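Local coordinates for nicotinate-nucleotide pyrophosphorylase (Ehrlichia chaffeensis, PDB 3L0G), which probably converts quinolinate to nicotinate D-ribonucleotide by phosphoribosyl transfer with decarboxylation, a step of NAD(+) biosynthesis, at residues T133-D138 with V260-V265. Residues are numbered along the deposited sequence; the frame is centred on the assembly and turned at random.
Sequences TRQFVD and VNIRNV
Phe136 meets Ile262 in a CH-pi contact. The Ile262 CD1 methyl lies over one face of the Phe136 ring, 4.0 Å from the ring centroid and 14° off the ring normal. The CA-CB bond of Ile262 already points toward segment 133-138. With CG1 anti to the backbone N (chi1 -168°), the chain heads for Gln135, and the turn at chi2 (59°) brings CD1 over the ring.

Val265 adds a second apolar contact to the same ring. Its CG1 packs 3.8 Å from Phe136 CD1, while its CB lies at the ring edge, in plane.

Gln135 makes a van der Waals contact with Ile262. Its extended side chain crosses that of Ile262 at about a right angle. CG lies 3.9 Å from Ile262 CD1, and OE1 lies 3.8 Å from Ile262 CG1.

At the far end of the ring the neighbour is backbone. Val260 O sits at the edge, near the ring plane, 3.5 Å from Phe136 CE1 and from CZ. No hydrogen bond joins the two segments; the contact is van der Waals packing, mostly around Phe136.

The contact joins the end of helix 116-139 to helix 262-269 and the loop that leads into it. Both segments belong to the quinolinate phosphoribosyltransferase C-terminal domain, the open alpha/beta barrel of this family. Phe136 also touches Ile147 of strand 146-148, an outermost strand of the parallel sheet within this chain. Val260 and Val265 touch Ile276 of the adjacent strand 275-277.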
ATOM      1  N   THR C 133      22.710  -6.548  14.861  1.00  9.35           N
ATOM      2  CA  THR C 133      22.895  -5.200  15.390  1.00  9.36           C
ATOM      3  C   THR C 133      23.326  -5.257  16.840  1.00  8.94           C
ATOM      4  O   THR C 133      24.325  -4.636  17.242  1.00  7.89           O
ATOM      5  CB  THR C 133      21.587  -4.350  15.232  1.00  9.45           C
ATOM      6  OG1 THR C 133      21.278  -4.224  13.834  1.00 11.25           O
ATOM      7  CG2 THR C 133      21.733  -2.958  15.826  1.00  7.94           C
ATOM      8  N   ARG C 134      22.588  -6.025  17.629  1.00  9.41           N
ATOM      9  CA  ARG C 134      22.880  -6.152  19.048  1.00  9.50           C
ATOM     10  C   ARG C 134      24.312  -6.630  19.244  1.00  9.83           C
ATOM     11  O   ARG C 134      25.047  -6.125  20.104  1.00 10.65           O
ATOM     12  CB  ARG C 134      21.853  -7.076  19.711  1.00  9.41           C
ATOM     13  CG  ARG C 134      22.075  -7.379  21.198  1.00 11.14           C
ATOM     14  CD  ARG C 134      22.443  -6.177  22.060  1.00 12.97           C
ATOM     15  NE  ARG C 134      21.468  -5.083  22.051  1.00 14.31           N
ATOM     16  CZ  ARG C 134      21.535  -4.016  22.865  1.00 17.20           C
ATOM     17  NH1 ARG C 134      22.504  -3.913  23.773  1.00 18.81           N
ATOM     18  NH2 ARG C 134      20.618  -3.050  22.806  1.00 16.64           N
ATOM     19  N   GLN C 135      24.744  -7.556  18.409  1.00  9.90           N
ATOM     20  CA  GLN C 135      26.115  -8.008  18.466  1.00 11.57           C
ATOM     21  C   GLN C 135      27.106  -6.850  18.312  1.00 11.08           C
ATOM     22  O   GLN C 135      28.009  -6.740  19.123  1.00  9.89           O
ATOM     23  CB  GLN C 135      26.367  -9.101  17.426  1.00 12.27           C
ATOM     24  CG  GLN C 135      27.656  -9.826  17.628  1.00 15.58           C
ATOM     25  CD  GLN C 135      27.872 -10.994  16.633  1.00 19.61           C
ATOM     26  OE1 GLN C 135      28.899 -11.670  16.699  1.00 23.61           O
ATOM     27  NE2 GLN C 135      26.909 -11.239  15.750  1.00 21.83           N
ATOM     28  N   PHE C 136      26.923  -5.995  17.283  1.00 10.82           N
ATOM     29  CA  PHE C 136      27.802  -4.850  17.065  1.00 10.40           C
ATOM     30  C   PHE C 136      27.684  -3.850  18.183  1.00  9.99           C
ATOM     31  O   PHE C 136      28.682  -3.312  18.621  1.00 10.43           O
ATOM     32  CB  PHE C 136      27.558  -4.143  15.710  1.00 10.59           C
ATOM     33  CG  PHE C 136      28.173  -4.860  14.540  1.00 11.91           C
ATOM     34  CD1 PHE C 136      29.470  -4.573  14.137  1.00 13.73           C
ATOM     35  CD2 PHE C 136      27.460  -5.797  13.844  1.00 13.60           C
ATOM     36  CE1 PHE C 136      30.038  -5.220  13.085  1.00 14.01           C
ATOM     37  CE2 PHE C 136      28.022  -6.473  12.785  1.00 15.75           C
ATOM     38  CZ  PHE C 136      29.323  -6.192  12.398  1.00 15.05           C
ATOM     39  N   VAL C 137      26.473  -3.619  18.664  1.00 10.24           N
ATOM     40  CA  VAL C 137      26.264  -2.715  19.800  1.00 10.28           C
ATOM     41  C   VAL C 137      27.037  -3.189  21.057  1.00 11.09           C
ATOM     42  O   VAL C 137      27.742  -2.420  21.688  1.00 10.85           O
ATOM     43  CB  VAL C 137      24.744  -2.543  20.056  1.00 10.11           C
ATOM     44  CG1 VAL C 137      24.463  -1.684  21.294  1.00  8.23           C
ATOM     45  CG2 VAL C 137      24.083  -1.933  18.806  1.00  9.72           C
ATOM     46  N   ASP C 138      26.911  -4.458  21.409  1.00 11.65           N
ATOM     47  CA  ASP C 138      27.625  -4.994  22.574  1.00 12.45           C
ATOM     48  C   ASP C 138      29.142  -4.860  22.513  1.00 12.74           C
ATOM     49  O   ASP C 138      29.775  -4.642  23.504  1.00 13.70           O
ATOM     50  CB  ASP C 138      27.233  -6.467  22.799  1.00 12.28           C
ATOM     51  CG  ASP C 138      25.836  -6.601  23.374  1.00 12.80           C
ATOM     52  OD1 ASP C 138      25.262  -5.592  23.838  1.00 16.83           O
ATOM     53  OD2 ASP C 138      25.298  -7.703  23.383  1.00 13.97           O
ATOM     54  N   VAL C 260      32.114  -3.027   8.412  1.00 26.21           N
ATOM     55  CA  VAL C 260      33.091  -3.429   9.409  1.00 25.63           C
ATOM     56  C   VAL C 260      32.848  -4.877   9.833  1.00 25.04           C
ATOM     57  O   VAL C 260      31.716  -5.267  10.039  1.00 25.57           O
ATOM     58  CB  VAL C 260      32.932  -2.535  10.677  1.00 25.85           C
ATOM     59  CG1 VAL C 260      34.228  -2.546  11.538  1.00 26.99           C
ATOM     60  CG2 VAL C 260      32.557  -1.150  10.291  1.00 24.54           C
ATOM     61  N   ASN C 261      33.905  -5.661   9.974  1.00 24.54           N
ATOM     62  CA  ASN C 261      33.852  -6.993  10.607  1.00 23.97           C
ATOM     63  C   ASN C 261      33.557  -6.850  12.114  1.00 22.63           C
ATOM     64  O   ASN C 261      34.003  -5.893  12.741  1.00 21.64           O
ATOM     65  CB  ASN C 261      35.223  -7.682  10.412  1.00 24.01           C
ATOM     66  CG  ASN C 261      35.181  -9.199  10.636  1.00 26.39           C
ATOM     67  OD1 ASN C 261      35.428  -9.973   9.707  1.00 30.43           O
ATOM     68  ND2 ASN C 261      34.899  -9.629  11.862  1.00 26.28           N
ATOM     69  N   ILE C 262      32.851  -7.803  12.716  1.00 22.11           N
ATOM     70  CA  ILE C 262      32.657  -7.786  14.177  1.00 21.84           C
ATOM     71  C   ILE C 262      33.982  -7.728  14.964  1.00 22.11           C
ATOM     72  O   ILE C 262      34.052  -7.159  16.058  1.00 21.72           O
ATOM     73  CB  ILE C 262      31.826  -9.002  14.669  1.00 21.92           C
ATOM     74  CG1 ILE C 262      31.377  -8.823  16.120  1.00 21.23           C
ATOM     75  CG2 ILE C 262      32.614 -10.312  14.535  1.00 21.83           C
ATOM     76  CD1 ILE C 262      30.542  -7.596  16.347  1.00 21.94           C
ATOM     77  N   ARG C 263      35.031  -8.325  14.410  1.00 22.20           N
ATOM     78  CA  ARG C 263      36.314  -8.425  15.113  1.00 22.78           C
ATOM     79  C   ARG C 263      37.157  -7.168  14.926  1.00 22.72           C
ATOM     80  O   ARG C 263      38.234  -7.082  15.502  1.00 22.45           O
ATOM     81  CB  ARG C 263      37.108  -9.666  14.661  1.00 22.56           C
ATOM     82  N   ASN C 264      36.691  -6.204  14.124  1.00 22.39           N
ATOM     83  CA  ASN C 264      37.421  -4.956  13.986  1.00 22.57           C
ATOM     84  C   ASN C 264      36.623  -3.680  14.330  1.00 21.02           C
ATOM     85  O   ASN C 264      37.162  -2.572  14.274  1.00 21.34           O
ATOM     86  CB  ASN C 264      38.152  -4.955  12.620  1.00 23.92           C
ATOM     87  CG  ASN C 264      37.745  -3.837  11.706  1.00 27.29           C
ATOM     88  OD1 ASN C 264      36.717  -3.911  11.002  1.00 35.19           O
ATOM     89  ND2 ASN C 264      38.594  -2.802  11.643  1.00 32.44           N
ATOM     90  N   VAL C 265      35.357  -3.830  14.741  1.00 19.14           N
ATOM     91  CA  VAL C 265      34.510  -2.664  15.044  1.00 16.70           C
ATOM     92  C   VAL C 265      34.919  -1.987  16.357  1.00 16.02           C
ATOM     93  O   VAL C 265      34.929  -0.750  16.427  1.00 13.53           O
ATOM     94  CB  VAL C 265      32.990  -3.002  15.038  1.00 16.43           C
ATOM     95  CG1 VAL C 265      32.596  -3.917  16.188  1.00 15.32           C
ATOM     96  CG2 VAL C 265      32.184  -1.748  15.069  1.00 14.60           C
TER